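Local coordinates for protein lasso peptide isopeptidase AtxE2 (Asticcacaulis excentricus, PDB 5TXE) that hydrolyses the isopeptide bond of the lasso peptides astexin-2 and astexin-3, converting the knotted molecules into linear peptides, at residues 54-63 against 351-362. The protein carries 1 engineered substitution. Residues are numbered along the deposited sequence; the frame is centred on the assembly and turned at random.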
loop_
_atom_site.group_PDB
_atom_site.type_symbol
_atom_site.label_atom_id
_atom_site.label_comp_id
_atom_site.label_asym_id
_atom_site.label_seq_id
_atom_site.Cartn_x
_atom_site.Cartn_y
_atom_site.Cartn_z
ATOM N N ALA A 54 0.722 2.388 4.656
ATOM C CA ALA A 54 1.585 3.362 5.266
ATOM C C ALA A 54 2.664 2.680 6.064
ATOM O O ALA A 54 2.438 1.638 6.644
ATOM C CB ALA A 54 0.782 4.227 6.193
ATOM N N SER A 55 3.829 3.298 6.113
ATOM C CA SER A 55 4.912 2.746 6.908
ATOM C C SER A 55 5.595 3.856 7.725
ATOM O O SER A 55 5.071 4.987 7.879
ATOM C CB SER A 55 5.899 2.028 5.972
ATOM O OG SER A 55 6.543 2.988 5.147
ATOM N N GLU A 56 6.790 3.565 8.223
ATOM C CA GLU A 56 7.479 4.483 9.149
ATOM C C GLU A 56 7.675 5.886 8.683
ATOM O O GLU A 56 7.561 6.796 9.472
ATOM C CB GLU A 56 8.863 3.936 9.551
ATOM C CG GLU A 56 8.834 2.746 10.475
ATOM C CD GLU A 56 8.887 1.445 9.708
ATOM O OE1 GLU A 56 8.252 1.341 8.614
ATOM O OE2 GLU A 56 9.589 0.527 10.186
ATOM N N THR A 57 7.960 6.070 7.413
ATOM C CA THR A 57 8.227 7.392 6.877
ATOM C C THR A 57 7.056 8.018 6.150
ATOM O O THR A 57 7.209 9.025 5.464
ATOM C CB THR A 57 9.427 7.347 5.891
ATOM O OG1 THR A 57 9.086 6.523 4.800
ATOM C CG2 THR A 57 10.641 6.690 6.528
ATOM N N THR A 58 5.877 7.430 6.252
ATOM C CA THR A 58 4.716 8.022 5.575
ATOM C C THR A 58 4.385 9.335 6.259
ATOM O O THR A 58 4.054 9.344 7.462
ATOM C CB THR A 58 3.503 7.078 5.652
ATOM O OG1 THR A 58 3.771 5.866 4.927
ATOM C CG2 THR A 58 2.273 7.783 5.073
ATOM N N PRO A 59 4.424 10.449 5.531
ATOM C CA PRO A 59 4.291 11.757 6.226
ATOM C C PRO A 59 2.851 12.193 6.527
ATOM O O PRO A 59 2.405 13.253 6.076
ATOM C CB PRO A 59 4.925 12.720 5.239
ATOM C CG PRO A 59 4.624 12.100 3.880
ATOM C CD PRO A 59 4.654 10.609 4.085
ATOM N N LEU A 60 2.144 11.389 7.289
ATOM C CA LEU A 60 0.684 11.514 7.401
ATOM C C LEU A 60 0.198 12.477 8.497
ATOM O O LEU A 60 -1.029 12.678 8.661
ATOM C CB LEU A 60 0.014 10.128 7.555
ATOM C CG LEU A 60 0.608 9.131 8.510
ATOM C CD1 LEU A 60 0.519 9.686 9.922
ATOM C CD2 LEU A 60 -0.127 7.789 8.440
ATOM N N LEU A 61 1.139 13.028 9.260
ATOM C CA LEU A 61 0.800 14.003 10.285
ATOM C C LEU A 61 1.869 15.052 10.378
ATOM O O LEU A 61 2.997 14.821 9.908
ATOM C CB LEU A 61 0.579 13.322 11.615
ATOM C CG LEU A 61 1.763 12.616 12.256
ATOM C CD1 LEU A 61 2.640 13.581 13.041
ATOM C CD2 LEU A 61 1.243 11.556 13.190
ATOM N N SER A 62 1.506 16.209 10.939
ATOM C CA SER A 62 2.436 17.257 11.144
ATOM C C SER A 62 2.224 17.933 12.480
ATOM O O SER A 62 1.107 18.301 12.825
ATOM C CB SER A 62 2.188 18.250 10.056
ATOM O OG SER A 62 3.132 19.306 10.097
ATOM N N LEU A 63 3.280 18.092 13.255
ATOM C CA LEU A 63 3.184 18.795 14.562
ATOM C C LEU A 63 3.332 20.264 14.365
ATOM O O LEU A 63 4.118 20.715 13.530
ATOM C CB LEU A 63 4.277 18.381 15.505
ATOM C CG LEU A 63 4.176 16.936 15.932
ATOM C CD1 LEU A 63 5.361 16.583 16.816
ATOM C CD2 LEU A 63 2.904 16.693 16.702
ATOM N N LEU A 351 4.130 1.656 13.520
ATOM C CA LEU A 351 4.114 3.063 13.895
ATOM C C LEU A 351 4.498 3.836 12.674
ATOM O O LEU A 351 5.533 3.578 12.088
ATOM C CB LEU A 351 5.131 3.373 14.973
ATOM C CG LEU A 351 4.941 2.736 16.313
ATOM C CD1 LEU A 351 6.136 3.136 17.175
ATOM C CD2 LEU A 351 3.658 3.190 16.961
ATOM N N GLN A 352 3.673 4.805 12.305
ATOM C CA GLN A 352 3.800 5.468 11.037
ATOM C C GLN A 352 3.846 6.974 11.228
ATOM O O GLN A 352 3.082 7.535 12.019
ATOM C CB GLN A 352 2.563 5.097 10.204
ATOM C CG GLN A 352 2.451 3.608 9.932
ATOM C CD GLN A 352 1.015 3.125 9.877
ATOM O OE1 GLN A 352 0.148 3.607 10.603
ATOM N NE2 GLN A 352 0.772 2.116 9.075
ATOM N N GLY A 353 4.697 7.639 10.476
ATOM C CA GLY A 353 4.682 9.100 10.430
ATOM C C GLY A 353 5.115 9.831 11.692
ATOM O O GLY A 353 4.866 11.047 11.839
ATOM N N CYS A 354 5.737 9.095 12.599
ATOM C CA CYS A 354 6.056 9.611 13.918
ATOM C C CYS A 354 6.882 10.892 13.855
ATOM O O CYS A 354 7.808 11.018 13.058
ATOM C CB CYS A 354 6.861 8.600 14.700
ATOM S SG CYS A 354 6.109 6.991 15.091
ATOM N N GLU A 355 6.550 11.825 14.719
ATOM C CA GLU A 355 7.318 13.057 14.910
ATOM C C GLU A 355 7.484 13.346 16.419
ATOM O O GLU A 355 6.599 12.984 17.262
ATOM C CB GLU A 355 6.613 14.232 14.247
ATOM C CG GLU A 355 6.668 14.190 12.712
ATOM C CD GLU A 355 6.196 15.502 12.067
ATOM O OE1 GLU A 355 5.673 16.396 12.774
ATOM O OE2 GLU A 355 6.318 15.643 10.836
ATOM N N ARG A 356 8.618 13.964 16.786
ATOM C CA ARG A 356 8.937 14.139 18.226
ATOM C C ARG A 356 8.548 15.504 18.744
ATOM O O ARG A 356 8.774 16.507 18.088
ATOM C CB ARG A 356 10.422 13.902 18.453
ATOM C CG ARG A 356 10.877 13.872 19.915
ATOM C CD ARG A 356 12.372 13.561 20.055
ATOM N NE ARG A 356 13.203 14.561 19.402
ATOM C CZ ARG A 356 13.424 15.774 19.892
ATOM N NH1 ARG A 356 12.973 16.132 21.106
ATOM N NH2 ARG A 356 14.144 16.616 19.192
ATOM N N GLN A 357 7.921 15.505 19.910
ATOM C CA GLN A 357 7.742 16.698 20.749
ATOM C C GLN A 357 8.370 16.402 22.131
ATOM O O GLN A 357 7.816 15.615 22.923
ATOM C CB GLN A 357 6.248 17.008 20.977
ATOM C CG GLN A 357 5.961 18.038 22.093
ATOM C CD GLN A 357 4.822 17.612 23.006
ATOM O OE1 GLN A 357 4.894 16.566 23.660
ATOM N NE2 GLN A 357 3.770 18.415 23.072
ATOM N N ALA A 358 9.457 17.105 22.428
ATOM C CA ALA A 358 10.221 16.908 23.655
ATOM C C ALA A 358 10.529 15.427 23.883
ATOM O O ALA A 358 11.249 14.836 23.075
ATOM C CB ALA A 358 9.484 17.517 24.842
ATOM N N LYS A 359 9.932 14.819 24.918
ATOM C CA LYS A 359 10.137 13.412 25.236
ATOM C C LYS A 359 8.928 12.491 24.924
ATOM O O LYS A 359 8.768 11.385 25.483
ATOM C CB LYS A 359 10.599 13.308 26.681
ATOM C CG LYS A 359 12.097 13.509 26.759
ATOM C CD LYS A 359 12.566 13.529 28.190
ATOM C CE LYS A 359 13.949 14.164 28.214
ATOM N NZ LYS A 359 14.432 14.402 29.592
ATOM N N ARG A 360 8.101 12.943 23.982
ATOM C CA ARG A 360 7.121 12.057 23.350
ATOM C C ARG A 360 7.286 11.984 21.822
ATOM O O ARG A 360 7.742 12.906 21.145
ATOM C CB ARG A 360 5.668 12.341 23.789
ATOM C CG ARG A 360 5.414 13.719 24.343
ATOM C CD ARG A 360 4.589 13.670 25.624
ATOM N NE ARG A 360 3.156 13.454 25.394
ATOM C CZ ARG A 360 2.334 14.349 24.839
ATOM N NH1 ARG A 360 2.759 15.540 24.406
ATOM N NH2 ARG A 360 1.055 14.033 24.702
ATOM N N LEU A 361 6.910 10.829 21.310
ATOM C CA LEU A 361 6.711 10.615 19.911
ATOM C C LEU A 361 5.188 10.652 19.702
ATOM O O LEU A 361 4.442 10.040 20.452
ATOM C CB LEU A 361 7.268 9.235 19.573
ATOM C CG LEU A 361 8.042 9.056 18.297
ATOM C CD1 LEU A 361 9.031 10.192 18.058
ATOM C CD2 LEU A 361 8.763 7.727 18.351
ATOM N N ILE A 362 4.747 11.395 18.708
ATOM C CA ILE A 362 3.372 11.298 18.248
ATOM C C ILE A 362 3.350 10.535 16.938
ATOM O O ILE A 362 3.996 10.957 15.970
ATOM C CB ILE A 362 2.784 12.686 18.042
ATOM C CG1 ILE A 362 2.617 13.317 19.434
ATOM C CG2 ILE A 362 1.365 12.615 17.514
ATOM C CD1 ILE A 362 3.744 14.128 19.956
HETATM O O HOH W 1 7.320 6.620 12.287
HETATM O O HOH W 2 8.662 9.616 10.383
HETATM O O HOH W 3 4.273 12.306 9.688
HETATM O O HOH W 4 6.047 18.869 12.105
#
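The carboxylate of E355 receives the backbone N-H of L63 at the syn side of OE1 (N to OE1 3.0 Å), 28° out of its plane, while L61 O lies near OE2. Water 4 joins OE1 to L63 O. At the other end the Q352 amide gives NE2 to A54 O (3.0 Å), tilted from the amide plane and reaching the carbonyl from above its plane; E366 takes NE2 as well. An alanine in place of Q352 would probably leave A54 O and the E366 carboxylate without this shared donor. Glutamate suits position 355 because its chain, extended beyond CG, carries the carboxylate out to accept both the L63 N-H and a water. E355 CB packs 3.7 Å from L63 CD1. L63 CG, anti to its carbonyl carbon (chi1 -66°), sits beside OE1, close to the carboxylate plane, and CD2 meets I362 CB. Between these ends, G353 donates its N to E56 O (3.1 Å). Glycine fits here: phi is positive, and a CB would clash with T58 O and L60 CD1. L61 CG rests on G353 O (3.5 Å), which water 3 links to L61 O. The nearly parallel strands 61-63 and 354-357 (11°) belong to neighbouring antiparallel sheets, consistent with closure between the first and last blades of the prolyl oligopeptidase-type beta-propeller.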